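Long-range contacts in predicted protein (Acinetobacter sp. RUH2624, PDB 4MEA), which hydrolyses epoxides as a Cif-type enzyme of the alpha/beta hydrolase fold, and probably acts as a secreted virulence factor of its bacterium: residues 38-43 / 51-56; 153-158 / 266-271; 158-163 / 274-279. One frame throughout, in Å; residues are numbered along the deposited sequence.

Contact 1 (38-43 / 51-56); sequences SSKFIE and YVEGGS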
ATOM      1  N   SER A  38      26.965  13.446 -23.285  1.00 13.70           N
ATOM      2  CA  SER A  38      26.264  13.166 -24.525  1.00 19.08           C
ATOM      3  C   SER A  38      25.144  12.169 -24.283  1.00 17.16           C
ATOM      4  O   SER A  38      25.329  11.184 -23.569  1.00 15.34           O
ATOM      5  CB  SER A  38      27.238  12.612 -25.569  1.00 27.34           C
ATOM      6  OG  SER A  38      28.379  13.447 -25.663  1.00 30.53           O
ATOM      7  N   SER A  39      23.989  12.441 -24.886  1.00 13.43           N
ATOM      8  CA  SER A  39      22.833  11.557 -24.834  1.00  9.12           C
ATOM      9  C   SER A  39      22.858  10.601 -26.022  1.00 14.07           C
ATOM     10  O   SER A  39      22.986  11.028 -27.166  1.00 13.89           O
ATOM     11  CB  SER A  39      21.546  12.379 -24.849  1.00 10.24           C
ATOM     12  OG  SER A  39      20.409  11.548 -24.969  1.00 11.20           O
ATOM     13  N   LYS A  40      22.744   9.307 -25.749  1.00  9.35           N
ATOM     14  CA  LYS A  40      22.821   8.299 -26.798  1.00 14.62           C
ATOM     15  C   LYS A  40      21.845   7.173 -26.530  1.00 17.92           C
ATOM     16  O   LYS A  40      21.290   7.075 -25.442  1.00 13.38           O
ATOM     17  CB  LYS A  40      24.232   7.713 -26.865  1.00 19.37           C
ATOM     18  CG  LYS A  40      25.314   8.719 -27.176  1.00 23.73           C
ATOM     19  CD  LYS A  40      26.645   8.025 -27.323  1.00 30.90           C
ATOM     20  CE  LYS A  40      27.767   9.026 -27.494  1.00 43.09           C
ATOM     21  NZ  LYS A  40      29.057   8.342 -27.802  1.00 51.26           N
ATOM     22  N   PHE A  41      21.654   6.313 -27.526  1.00 11.10           N
ATOM     23  CA  PHE A  41      20.793   5.152 -27.383  1.00 14.95           C
ATOM     24  C   PHE A  41      21.532   3.897 -27.830  1.00 22.52           C
ATOM     25  O   PHE A  41      22.419   3.957 -28.683  1.00 21.66           O
ATOM     26  CB  PHE A  41      19.514   5.324 -28.205  1.00 12.71           C
ATOM     27  CG  PHE A  41      18.642   6.460 -27.746  1.00 14.01           C
ATOM     28  CD1 PHE A  41      17.536   6.221 -26.946  1.00 14.18           C
ATOM     29  CD2 PHE A  41      18.925   7.766 -28.118  1.00 15.54           C
ATOM     30  CE1 PHE A  41      16.720   7.266 -26.524  1.00 16.44           C
ATOM     31  CE2 PHE A  41      18.120   8.812 -27.697  1.00 19.87           C
ATOM     32  CZ  PHE A  41      17.011   8.559 -26.901  1.00 17.33           C
ATOM     33  N   ILE A  42      21.165   2.759 -27.253  1.00 21.58           N
ATOM     34  CA  ILE A  42      21.784   1.497 -27.631  1.00 17.02           C
ATOM     35  C   ILE A  42      20.827   0.325 -27.477  1.00 21.91           C
ATOM     36  O   ILE A  42      20.103   0.217 -26.482  1.00 15.23           O
ATOM     37  CB  ILE A  42      23.071   1.220 -26.828  1.00 18.23           C
ATOM     38  CG1 ILE A  42      23.816   0.025 -27.434  1.00 22.15           C
ATOM     39  CG2 ILE A  42      22.743   0.982 -25.357  1.00 14.23           C
ATOM     40  CD1 ILE A  42      25.189  -0.201 -26.863  1.00 26.05           C
ATOM     41  N   GLU A  43      20.839  -0.563 -28.467  1.00 13.34           N
ATOM     42  CA  GLU A  43      19.948  -1.713 -28.460  1.00 17.17           C
ATOM     43  C   GLU A  43      20.612  -2.873 -27.725  1.00 22.02           C
ATOM     44  O   GLU A  43      21.787  -3.182 -27.955  1.00 19.38           O
ATOM     45  CB  GLU A  43      19.582  -2.118 -29.892  1.00 17.62           C
ATOM     46  CG  GLU A  43      18.319  -2.960 -29.993  1.00 31.44           C
ATOM     47  CD  GLU A  43      17.054  -2.119 -30.008  1.00 31.95           C
ATOM     48  OE1 GLU A  43      15.988  -2.642 -29.629  1.00 39.66           O
ATOM     49  OE2 GLU A  43      17.122  -0.940 -30.415  1.00 29.36           O
ATOM     50  N   TYR A  51      21.053   6.314 -22.636  1.00 11.01           N
ATOM     51  CA  TYR A  51      22.054   6.581 -21.621  1.00 10.56           C
ATOM     52  C   TYR A  51      22.729   7.908 -21.896  1.00 13.69           C
ATOM     53  O   TYR A  51      22.591   8.477 -22.982  1.00 14.58           O
ATOM     54  CB  TYR A  51      23.081   5.448 -21.548  1.00 12.55           C
ATOM     55  CG  TYR A  51      23.960   5.281 -22.781  1.00 11.65           C
ATOM     56  CD1 TYR A  51      25.257   5.792 -22.807  1.00 15.35           C
ATOM     57  CD2 TYR A  51      23.504   4.597 -23.901  1.00 14.27           C
ATOM     58  CE1 TYR A  51      26.078   5.635 -23.929  1.00 13.81           C
ATOM     59  CE2 TYR A  51      24.313   4.440 -25.034  1.00 14.52           C
ATOM     60  CZ  TYR A  51      25.598   4.955 -25.030  1.00 19.67           C
ATOM     61  OH  TYR A  51      26.405   4.804 -26.133  1.00 18.13           O
ATOM     62  N   VAL A  52      23.455   8.386 -20.898  1.00 13.71           N
ATOM     63  CA  VAL A  52      24.219   9.613 -20.985  1.00 13.19           C
ATOM     64  C   VAL A  52      25.622   9.286 -20.503  1.00 15.48           C
ATOM     65  O   VAL A  52      25.792   8.587 -19.504  1.00 12.35           O
ATOM     66  CB  VAL A  52      23.589  10.710 -20.090  1.00 16.59           C
ATOM     67  CG1 VAL A  52      24.470  11.949 -20.034  1.00 10.62           C
ATOM     68  CG2 VAL A  52      22.189  11.047 -20.593  1.00  9.33           C
ATOM     69  N   GLU A  53      26.630   9.767 -21.221  1.00 11.38           N
ATOM     70  CA  GLU A  53      28.006   9.490 -20.836  1.00 16.40           C
ATOM     71  C   GLU A  53      28.885  10.728 -20.936  1.00 13.22           C
ATOM     72  O   GLU A  53      28.558  11.692 -21.626  1.00 17.00           O
ATOM     73  CB  GLU A  53      28.591   8.358 -21.688  1.00 25.16           C
ATOM     74  CG  GLU A  53      28.845   8.752 -23.127  1.00 31.52           C
ATOM     75  CD  GLU A  53      29.327   7.593 -23.986  1.00 35.67           C
ATOM     76  OE1 GLU A  53      29.269   7.723 -25.224  1.00 36.30           O
ATOM     77  OE2 GLU A  53      29.759   6.559 -23.431  1.00 32.13           O
ATOM     78  N   GLY A  54      30.005  10.692 -20.227  1.00 17.45           N
ATOM     79  CA  GLY A  54      30.941  11.793 -20.237  1.00 19.43           C
ATOM     80  C   GLY A  54      32.308  11.248 -19.902  1.00 20.10           C
ATOM     81  O   GLY A  54      32.430  10.106 -19.458  1.00 12.89           O
ATOM     82  N   GLY A  55      33.336  12.060 -20.124  1.00 22.39           N
ATOM     83  CA  GLY A  55      34.701  11.631 -19.895  1.00 29.35           C
ATOM     84  C   GLY A  55      35.207  10.643 -20.931  1.00 19.49           C
ATOM     85  O   GLY A  55      34.569  10.406 -21.957  1.00 22.72           O
ATOM     86  N   SER A  56      36.367  10.060 -20.659  1.00 21.54           N
ATOM     87  CA  SER A  56      36.972   9.096 -21.572  1.00 29.60           C
ATOM     88  C   SER A  56      37.923   8.173 -20.827  1.00 23.22           C
ATOM     89  O   SER A  56      37.693   6.971 -20.736  1.00 30.81           O
ATOM     90  CB  SER A  56      37.730   9.820 -22.681  1.00 34.59           C
ATOM     91  OG  SER A  56      38.688  10.699 -22.118  1.00 43.47           O
TER
HETATM   92  O   HOH W   1      30.227  13.463 -23.966  1.00 22.90           O
HETATM   93  O   HOH W   2      25.425   4.023 -28.540  1.00 30.77           O
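Lys-40 lies across the ring of Tyr-51 and reaches on to Glu-53, bridging the two arms of the beta hairpin that begins the central sheet of this alpha/beta hydrolase. Strand 37-44 is the outermost strand on this side within the chain. The arms run antiparallel with a strong twist, 133° between their directions, and Lys-40 and Tyr-51 form a hydrogen-bonded pair whose two N-H...O bonds are both nearly straight; Ser-38 and Glu-53 form the next such pair.

Lys-40 CB sits over one face of the tyrosine ring, 4.0 Å from the centroid of the Tyr-51 ring, as a CH-pi contact. CG turns to the side of its own backbone N (chi1 -61°), and from there the chain runs fully extended. Lys-40 CD passes the phenol oxygen, 3.4 Å from Tyr-51 OH. Lys-40 CE then comes to 3.0 Å from Glu-53 OE1, and Lys-40 NZ closes a salt bridge of 2.7 Å to Glu-53 OE1, meeting that oxygen almost head-on along its C-O bond. The other carboxylate oxygen, OE2, pairs with Lys-86, leaving the glutamate held between two lysines.

Tyr-51 meets the lysine because its CG stands between the backbone N and the carbonyl carbon (chi1 66°), which swings the ring over strand 37-44; Glu-53 takes the same turn. Ile-122 of helix 108-123 touches both residues. On the other face of the sheet, Ser-39 and Val-52 form a non-hydrogen-bonded pair, with Ser-39 OG bonded to His-50.

Ile-42 CG2 meets the ring obliquely, 3.8 Å from Tyr-51 CE2. The phenol oxygen is tied back to strand 37-44 by a water lying in the ring plane, 2.7 Å from Tyr-51 OH and donating to Phe-41 O at 3.0 Å.

Contact 2 (153-158 / 266-271); sequences KAVFMD and PSMALT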
ATOM      1  N   LYS A 153      34.191  -2.968  -8.002  1.00 15.47           N
ATOM      2  CA  LYS A 153      33.546  -2.556  -6.759  1.00 12.15           C
ATOM      3  C   LYS A 153      32.107  -2.155  -7.067  1.00 15.15           C
ATOM      4  O   LYS A 153      31.817  -1.661  -8.163  1.00 14.26           O
ATOM      5  CB  LYS A 153      34.262  -1.361  -6.137  1.00 15.68           C
ATOM      6  CG  LYS A 153      35.728  -1.590  -5.826  1.00 24.48           C
ATOM      7  CD  LYS A 153      36.363  -0.339  -5.245  1.00 27.98           C
ATOM      8  CE  LYS A 153      37.818  -0.589  -4.872  1.00 28.95           C
ATOM      9  NZ  LYS A 153      38.423   0.590  -4.202  1.00 29.85           N
ATOM     10  N   ALA A 154      31.220  -2.340  -6.095  1.00 14.87           N
ATOM     11  CA  ALA A 154      29.794  -2.078  -6.293  1.00 16.97           C
ATOM     12  C   ALA A 154      29.185  -1.330  -5.114  1.00 19.23           C
ATOM     13  O   ALA A 154      29.487  -1.630  -3.959  1.00 13.69           O
ATOM     14  CB  ALA A 154      29.040  -3.380  -6.524  1.00 16.10           C
ATOM     15  N   VAL A 155      28.317  -0.368  -5.422  1.00  9.35           N
ATOM     16  CA  VAL A 155      27.611   0.400  -4.405  1.00  7.25           C
ATOM     17  C   VAL A 155      26.113   0.279  -4.658  1.00  5.62           C
ATOM     18  O   VAL A 155      25.659   0.493  -5.782  1.00  8.60           O
ATOM     19  CB  VAL A 155      27.980   1.899  -4.477  1.00 15.40           C
ATOM     20  CG1 VAL A 155      27.268   2.674  -3.365  1.00  9.23           C
ATOM     21  CG2 VAL A 155      29.487   2.088  -4.416  1.00 14.25           C
ATOM     22  N   PHE A 156      25.360  -0.069  -3.615  1.00 13.75           N
ATOM     23  CA  PHE A 156      23.898  -0.059  -3.663  1.00 11.61           C
ATOM     24  C   PHE A 156      23.405   1.039  -2.727  1.00 12.28           C
ATOM     25  O   PHE A 156      23.941   1.213  -1.625  1.00 11.27           O
ATOM     26  CB  PHE A 156      23.335  -1.422  -3.236  1.00  5.47           C
ATOM     27  CG  PHE A 156      23.768  -2.563  -4.127  1.00 12.71           C
ATOM     28  CD1 PHE A 156      23.007  -2.927  -5.230  1.00 14.09           C
ATOM     29  CD2 PHE A 156      24.936  -3.265  -3.861  1.00 17.81           C
ATOM     30  CE1 PHE A 156      23.400  -3.980  -6.050  1.00 13.11           C
ATOM     31  CE2 PHE A 156      25.339  -4.310  -4.682  1.00 14.05           C
ATOM     32  CZ  PHE A 156      24.565  -4.666  -5.775  1.00 15.50           C
ATOM     33  N   MET A 157      22.397   1.791  -3.160  1.00 10.39           N
ATOM     34  CA  MET A 157      21.998   2.993  -2.426  1.00  8.67           C
ATOM     35  C   MET A 157      20.558   2.970  -1.902  1.00 14.13           C
ATOM     36  O   MET A 157      19.602   2.768  -2.653  1.00 11.23           O
ATOM     37  CB  MET A 157      22.284   4.257  -3.243  1.00  5.17           C
ATOM     38  CG  MET A 157      23.777   4.511  -3.462  1.00  3.15           C
ATOM     39  SD  MET A 157      24.188   5.874  -4.568  1.00 12.38           S
ATOM     40  CE  MET A 157      23.525   7.284  -3.665  1.00  9.81           C
ATOM     41  N   ASP A 158      20.446   3.171  -0.591  1.00 13.57           N
ATOM     42  CA  ASP A 158      19.183   3.284   0.160  1.00 13.79           C
ATOM     43  C   ASP A 158      18.228   2.087   0.117  1.00 13.84           C
ATOM     44  O   ASP A 158      17.957   1.494   1.157  1.00 13.95           O
ATOM     45  CB  ASP A 158      18.429   4.599  -0.142  1.00 10.75           C
ATOM     46  CG  ASP A 158      17.673   5.125   1.081  1.00 13.81           C
ATOM     47  OD1 ASP A 158      18.245   5.085   2.189  1.00 14.54           O
ATOM     48  OD2 ASP A 158      16.504   5.544   0.954  1.00 10.72           O
ATOM     49  N   PRO A 266      34.764  -5.732  -3.102  1.00 14.45           N
ATOM     50  CA  PRO A 266      34.374  -4.710  -2.132  1.00 15.82           C
ATOM     51  C   PRO A 266      32.999  -4.148  -2.492  1.00 19.10           C
ATOM     52  O   PRO A 266      32.713  -3.908  -3.668  1.00 16.42           O
ATOM     53  CB  PRO A 266      35.453  -3.637  -2.302  1.00 17.61           C
ATOM     54  CG  PRO A 266      36.637  -4.379  -2.881  1.00 18.67           C
ATOM     55  CD  PRO A 266      36.032  -5.403  -3.782  1.00 18.74           C
ATOM     56  N   SER A 267      32.155  -3.952  -1.488  1.00 19.36           N
ATOM     57  CA  SER A 267      30.824  -3.414  -1.721  1.00 15.45           C
ATOM     58  C   SER A 267      30.484  -2.375  -0.663  1.00 17.60           C
ATOM     59  O   SER A 267      31.077  -2.352   0.418  1.00 20.35           O
ATOM     60  CB  SER A 267      29.788  -4.531  -1.721  1.00 19.14           C
ATOM     61  OG  SER A 267      29.723  -5.168  -0.458  1.00 17.60           O
ATOM     62  N   MET A 268      29.539  -1.504  -0.987  1.00 15.50           N
ATOM     63  CA  MET A 268      29.074  -0.498  -0.046  1.00 14.37           C
ATOM     64  C   MET A 268      27.555  -0.417  -0.046  1.00 16.67           C
ATOM     65  O   MET A 268      26.927  -0.476  -1.110  1.00 10.38           O
ATOM     66  CB  MET A 268      29.660   0.881  -0.383  1.00 12.83           C
ATOM     67  CG  MET A 268      29.124   2.009   0.510  1.00 13.76           C
ATOM     68  SD  MET A 268      30.126   3.509   0.479  1.00 18.86           S
ATOM     69  CE  MET A 268      29.919   4.051  -1.216  1.00 10.47           C
ATOM     70  N   ALA A 269      26.980  -0.306   1.153  1.00 10.01           N
ATOM     71  CA  ALA A 269      25.609   0.149   1.330  1.00 10.59           C
ATOM     72  C   ALA A 269      25.679   1.617   1.717  1.00 15.27           C
ATOM     73  O   ALA A 269      26.302   1.978   2.714  1.00  9.81           O
ATOM     74  CB  ALA A 269      24.896  -0.654   2.408  1.00 12.04           C
ATOM     75  N   LEU A 270      25.068   2.467   0.901  1.00  8.79           N
ATOM     76  CA  LEU A 270      25.086   3.905   1.136  1.00  7.89           C
ATOM     77  C   LEU A 270      23.639   4.377   1.180  1.00 10.04           C
ATOM     78  O   LEU A 270      22.911   4.272   0.196  1.00  8.59           O
ATOM     79  CB  LEU A 270      25.884   4.605   0.025  1.00  6.30           C
ATOM     80  CG  LEU A 270      25.858   6.123  -0.104  1.00  5.00           C
ATOM     81  CD1 LEU A 270      26.408   6.809   1.151  1.00  6.16           C
ATOM     82  CD2 LEU A 270      26.659   6.547  -1.346  1.00  5.60           C
ATOM     83  N   THR A 271      23.213   4.865   2.338  1.00 10.05           N
ATOM     84  CA  THR A 271      21.802   5.131   2.551  1.00 14.51           C
ATOM     85  C   THR A 271      21.581   6.486   3.210  1.00 16.05           C
ATOM     86  O   THR A 271      22.529   7.146   3.645  1.00  9.55           O
ATOM     87  CB  THR A 271      21.176   4.063   3.457  1.00 16.99           C
ATOM     88  OG1 THR A 271      21.577   4.304   4.809  1.00 15.36           O
ATOM     89  CG2 THR A 271      21.612   2.666   3.037  1.00  8.85           C
TER
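Val-155 and Met-268 lie side by side and point the same way from two neighbouring parallel strands. The methionine, bent at its last torsion (chi3 66°), lays its methyl against both valine branches: Met-268 CE is 3.7 Å from Val-155 CG1 and nearly as close to CG2. Two residues on, Met-157 and Leu-270 repeat the arrangement on the same face, with Met-157 CE 4.0 Å from Leu-270 CD2. Leu-270 CB also fills in beside Val-155 CG1, joining the two pairs into one apolar patch.

Ala-154, Phe-156, Ser-267 and Ala-269 face the other way; there the edge of the Phe-156 ring comes near Met-268 O. Alternating backbone bonds hold the register, including Phe-156 N to Met-268 O at 3.0 Å. At the C-terminal ends the side chains cross at about a right angle, Asp-158 OD1 coming within 3.4 Å of Thr-271 CB, while Asp-158 OD2 bonds His-305.

These are inner strands of the alpha/beta hydrolase sheet, flanked by strands 128-133 and 295-300. Helix 307-323 packs on Val-155, Met-268 and Leu-270, and helix 136-146 on Ala-154 and Phe-156.

Contact 3 (158-163 / 274-279); sequences DSPIPD and KGVNDV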
ATOM      1  N   ASP A 158      20.446   3.171  -0.591  1.00 13.57           N
ATOM      2  CA  ASP A 158      19.183   3.284   0.160  1.00 13.79           C
ATOM      3  C   ASP A 158      18.228   2.087   0.117  1.00 13.84           C
ATOM      4  O   ASP A 158      17.957   1.494   1.157  1.00 13.95           O
ATOM      5  CB  ASP A 158      18.429   4.599  -0.142  1.00 10.75           C
ATOM      6  CG  ASP A 158      17.673   5.125   1.081  1.00 13.81           C
ATOM      7  OD1 ASP A 158      18.245   5.085   2.189  1.00 14.54           O
ATOM      8  OD2 ASP A 158      16.504   5.544   0.954  1.00 10.72           O
ATOM      9  N   SER A 159      17.715   1.736  -1.066  1.00  8.88           N
ATOM     10  CA  SER A 159      16.686   0.693  -1.168  1.00  9.59           C
ATOM     11  C   SER A 159      17.215  -0.719  -0.928  1.00  7.56           C
ATOM     12  O   SER A 159      18.381  -1.015  -1.202  1.00 11.82           O
ATOM     13  CB  SER A 159      15.984   0.735  -2.531  1.00  9.42           C
ATOM     14  OG  SER A 159      15.288   1.950  -2.706  1.00  8.48           O
ATOM     15  N   PRO A 160      16.351  -1.603  -0.419  1.00 10.63           N
ATOM     16  CA  PRO A 160      16.775  -2.990  -0.235  1.00 10.09           C
ATOM     17  C   PRO A 160      16.987  -3.663  -1.587  1.00 12.19           C
ATOM     18  O   PRO A 160      16.349  -3.293  -2.574  1.00 12.14           O
ATOM     19  CB  PRO A 160      15.583  -3.625   0.491  1.00 10.39           C
ATOM     20  CG  PRO A 160      14.412  -2.770   0.126  1.00 15.40           C
ATOM     21  CD  PRO A 160      14.963  -1.377   0.033  1.00 13.16           C
ATOM     22  N   ILE A 161      17.910  -4.617  -1.621  1.00 11.83           N
ATOM     23  CA  ILE A 161      18.035  -5.541  -2.734  1.00 11.87           C
ATOM     24  C   ILE A 161      16.965  -6.600  -2.487  1.00 14.82           C
ATOM     25  O   ILE A 161      16.818  -7.078  -1.363  1.00 12.46           O
ATOM     26  CB  ILE A 161      19.437  -6.203  -2.739  1.00 14.45           C
ATOM     27  CG1 ILE A 161      20.527  -5.142  -2.929  1.00 10.87           C
ATOM     28  CG2 ILE A 161      19.531  -7.286  -3.813  1.00 11.13           C
ATOM     29  CD1 ILE A 161      21.920  -5.573  -2.460  1.00 11.79           C
ATOM     30  N   PRO A 162      16.190  -6.951  -3.520  1.00 11.29           N
ATOM     31  CA  PRO A 162      15.170  -7.987  -3.335  1.00 13.40           C
ATOM     32  C   PRO A 162      15.713  -9.259  -2.679  1.00 15.56           C
ATOM     33  O   PRO A 162      16.688  -9.843  -3.140  1.00 14.44           O
ATOM     34  CB  PRO A 162      14.721  -8.280  -4.770  1.00  9.23           C
ATOM     35  CG  PRO A 162      14.856  -6.946  -5.448  1.00 10.06           C
ATOM     36  CD  PRO A 162      16.127  -6.346  -4.864  1.00  6.85           C
ATOM     37  N   ASP A 163      15.080  -9.664  -1.587  1.00 12.66           N
ATOM     38  CA  ASP A 163      15.372 -10.944  -0.960  1.00 13.39           C
ATOM     39  C   ASP A 163      14.140 -11.346  -0.160  1.00 12.94           C
ATOM     40  O   ASP A 163      13.088 -10.715  -0.298  1.00  9.19           O
ATOM     41  CB  ASP A 163      16.676 -10.919  -0.123  1.00 13.16           C
ATOM     42  CG  ASP A 163      16.504 -10.285   1.262  1.00 16.04           C
ATOM     43  OD1 ASP A 163      15.530  -9.550   1.488  1.00 11.39           O
ATOM     44  OD2 ASP A 163      17.371 -10.519   2.133  1.00 12.86           O
ATOM     45  N   LYS A 274      17.091   9.559   6.741  1.00  8.62           N
ATOM     46  CA  LYS A 274      15.671   9.928   6.645  1.00  9.30           C
ATOM     47  C   LYS A 274      14.949   9.216   5.502  1.00 14.32           C
ATOM     48  O   LYS A 274      13.773   9.492   5.226  1.00 13.88           O
ATOM     49  CB  LYS A 274      15.499  11.446   6.472  1.00 14.97           C
ATOM     50  CG  LYS A 274      15.988  12.265   7.665  1.00 17.97           C
ATOM     51  CD  LYS A 274      15.303  11.818   8.947  1.00 30.34           C
ATOM     52  CE  LYS A 274      15.724  12.681  10.137  1.00 39.33           C
ATOM     53  NZ  LYS A 274      15.169  12.168  11.426  1.00 37.55           N
ATOM     54  N   GLY A 275      15.653   8.310   4.835  1.00  9.42           N
ATOM     55  CA  GLY A 275      15.060   7.519   3.772  1.00 12.12           C
ATOM     56  C   GLY A 275      14.771   6.119   4.285  1.00 15.03           C
ATOM     57  O   GLY A 275      14.109   5.950   5.304  1.00 14.15           O
ATOM     58  N   VAL A 276      15.278   5.112   3.585  1.00 10.67           N
ATOM     59  CA  VAL A 276      15.100   3.721   4.006  1.00 13.22           C
ATOM     60  C   VAL A 276      16.015   3.413   5.198  1.00 12.57           C
ATOM     61  O   VAL A 276      15.772   2.478   5.958  1.00 15.57           O
ATOM     62  CB  VAL A 276      15.348   2.740   2.834  1.00  9.02           C
ATOM     63  CG1 VAL A 276      15.006   1.309   3.252  1.00  8.92           C
ATOM     64  CG2 VAL A 276      14.498   3.156   1.634  1.00  9.24           C
ATOM     65  N   ASN A 277      17.067   4.213   5.350  1.00 11.94           N
ATOM     66  CA  ASN A 277      17.887   4.202   6.561  1.00  8.62           C
ATOM     67  C   ASN A 277      18.736   2.923   6.679  1.00 14.91           C
ATOM     68  O   ASN A 277      19.621   2.676   5.854  1.00 13.66           O
ATOM     69  CB  ASN A 277      16.996   4.436   7.805  1.00 12.10           C
ATOM     70  CG  ASN A 277      17.798   4.710   9.066  1.00 18.62           C
ATOM     71  OD1 ASN A 277      19.012   4.908   9.015  1.00 11.32           O
ATOM     72  ND2 ASN A 277      17.119   4.726  10.207  1.00 22.11           N
ATOM     73  N   ASP A 278      18.454   2.092   7.677  1.00 12.81           N
ATOM     74  CA  ASP A 278      19.355   0.976   7.983  1.00 10.08           C
ATOM     75  C   ASP A 278      18.995  -0.397   7.394  1.00 15.46           C
ATOM     76  O   ASP A 278      19.707  -1.379   7.636  1.00 17.40           O
ATOM     77  CB  ASP A 278      19.532   0.855   9.504  1.00 13.18           C
ATOM     78  CG  ASP A 278      18.234   0.562  10.222  1.00 24.35           C
ATOM     79  OD1 ASP A 278      17.166   0.575   9.572  1.00 25.03           O
ATOM     80  OD2 ASP A 278      18.284   0.330  11.451  1.00 31.68           O
ATOM     81  N   VAL A 279      17.904  -0.482   6.635  1.00 11.52           N
ATOM     82  CA  VAL A 279      17.473  -1.766   6.082  1.00 11.19           C
ATOM     83  C   VAL A 279      18.536  -2.400   5.168  1.00 10.17           C
ATOM     84  O   VAL A 279      18.913  -3.550   5.352  1.00 10.60           O
ATOM     85  CB  VAL A 279      16.137  -1.647   5.316  1.00 13.09           C
ATOM     86  CG1 VAL A 279      15.779  -2.986   4.639  1.00  5.73           C
ATOM     87  CG2 VAL A 279      15.021  -1.186   6.254  1.00 13.59           C
TER
HETATM   88  O   HOH W   3      18.411   1.188   3.797  1.00 10.69           O
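Asp-158 presses its carboxylate against the backbone of Val-276, and here the contact is tight. Val-276 N gives an almost straight bond (169°) of 2.9 Å to Asp-158 OD2, arriving on the syn side but 24° out of the carboxylate plane. Asn-277 N adds a weak bond to Asp-158 OD1 at 3.5 Å. The valine side chain closes in as well: Val-276 CG2, lying beside its own backbone N, is carried to 3.2 Å from Asp-158 OD2, and Val-276 CB sits 3.3 Å from Asp-158 O.

Asp-158 follows a central strand of the alpha/beta hydrolase fold, and OD2 is also hydrogen-bonded to His-305 ND1. That pairing is consistent with the acid-histidine charge relay of such hydrolases, with the Val-276 amide as a second-shell grip on the acid. Gly-272 N holds OD1 in addition.

Away from the carboxylate the fit loosens. Val-276 to Val-279 form a type II' beta turn, and beside it a water spans the segments, donating to Asp-158 O at 2.7 Å and to Asn-277 O at 2.8 Å. Val-276 CG1, anti to the backbone N (chi1 -174°), faces Pro-160 CD at 4.2 Å, the two side chains crossing at about a right angle. Pro-160 CB meets Val-279 CG1, and Tyr-169 touches both Pro-160 and Val-279.

How the contacts relate
Contacts 2 and 3 are continuous: they share Asp-158, their centres are about 11 Å apart, and their segments alternate along the chain. Thr-271 OG1 of contact 2 probably hydrogen-bonds Asn-277 O of contact 3 (2.8 Å), and Phe-156 CG packs on Ile-161 CD1 at 3.9 Å. Contact 2 pairs the two strands along their length, and contact 3 joins the loops that leave their C-terminal ends, next to the probable catalytic centre at His-305. Contact 1 belongs to the same sheet as contact 2 but forms its far edge within this chain, with centres about 23 Å apart and nearest atoms about 15 Å apart. Contacts 1 and 3 lie on opposite sides of the chain's centre, about 29 Å between centres.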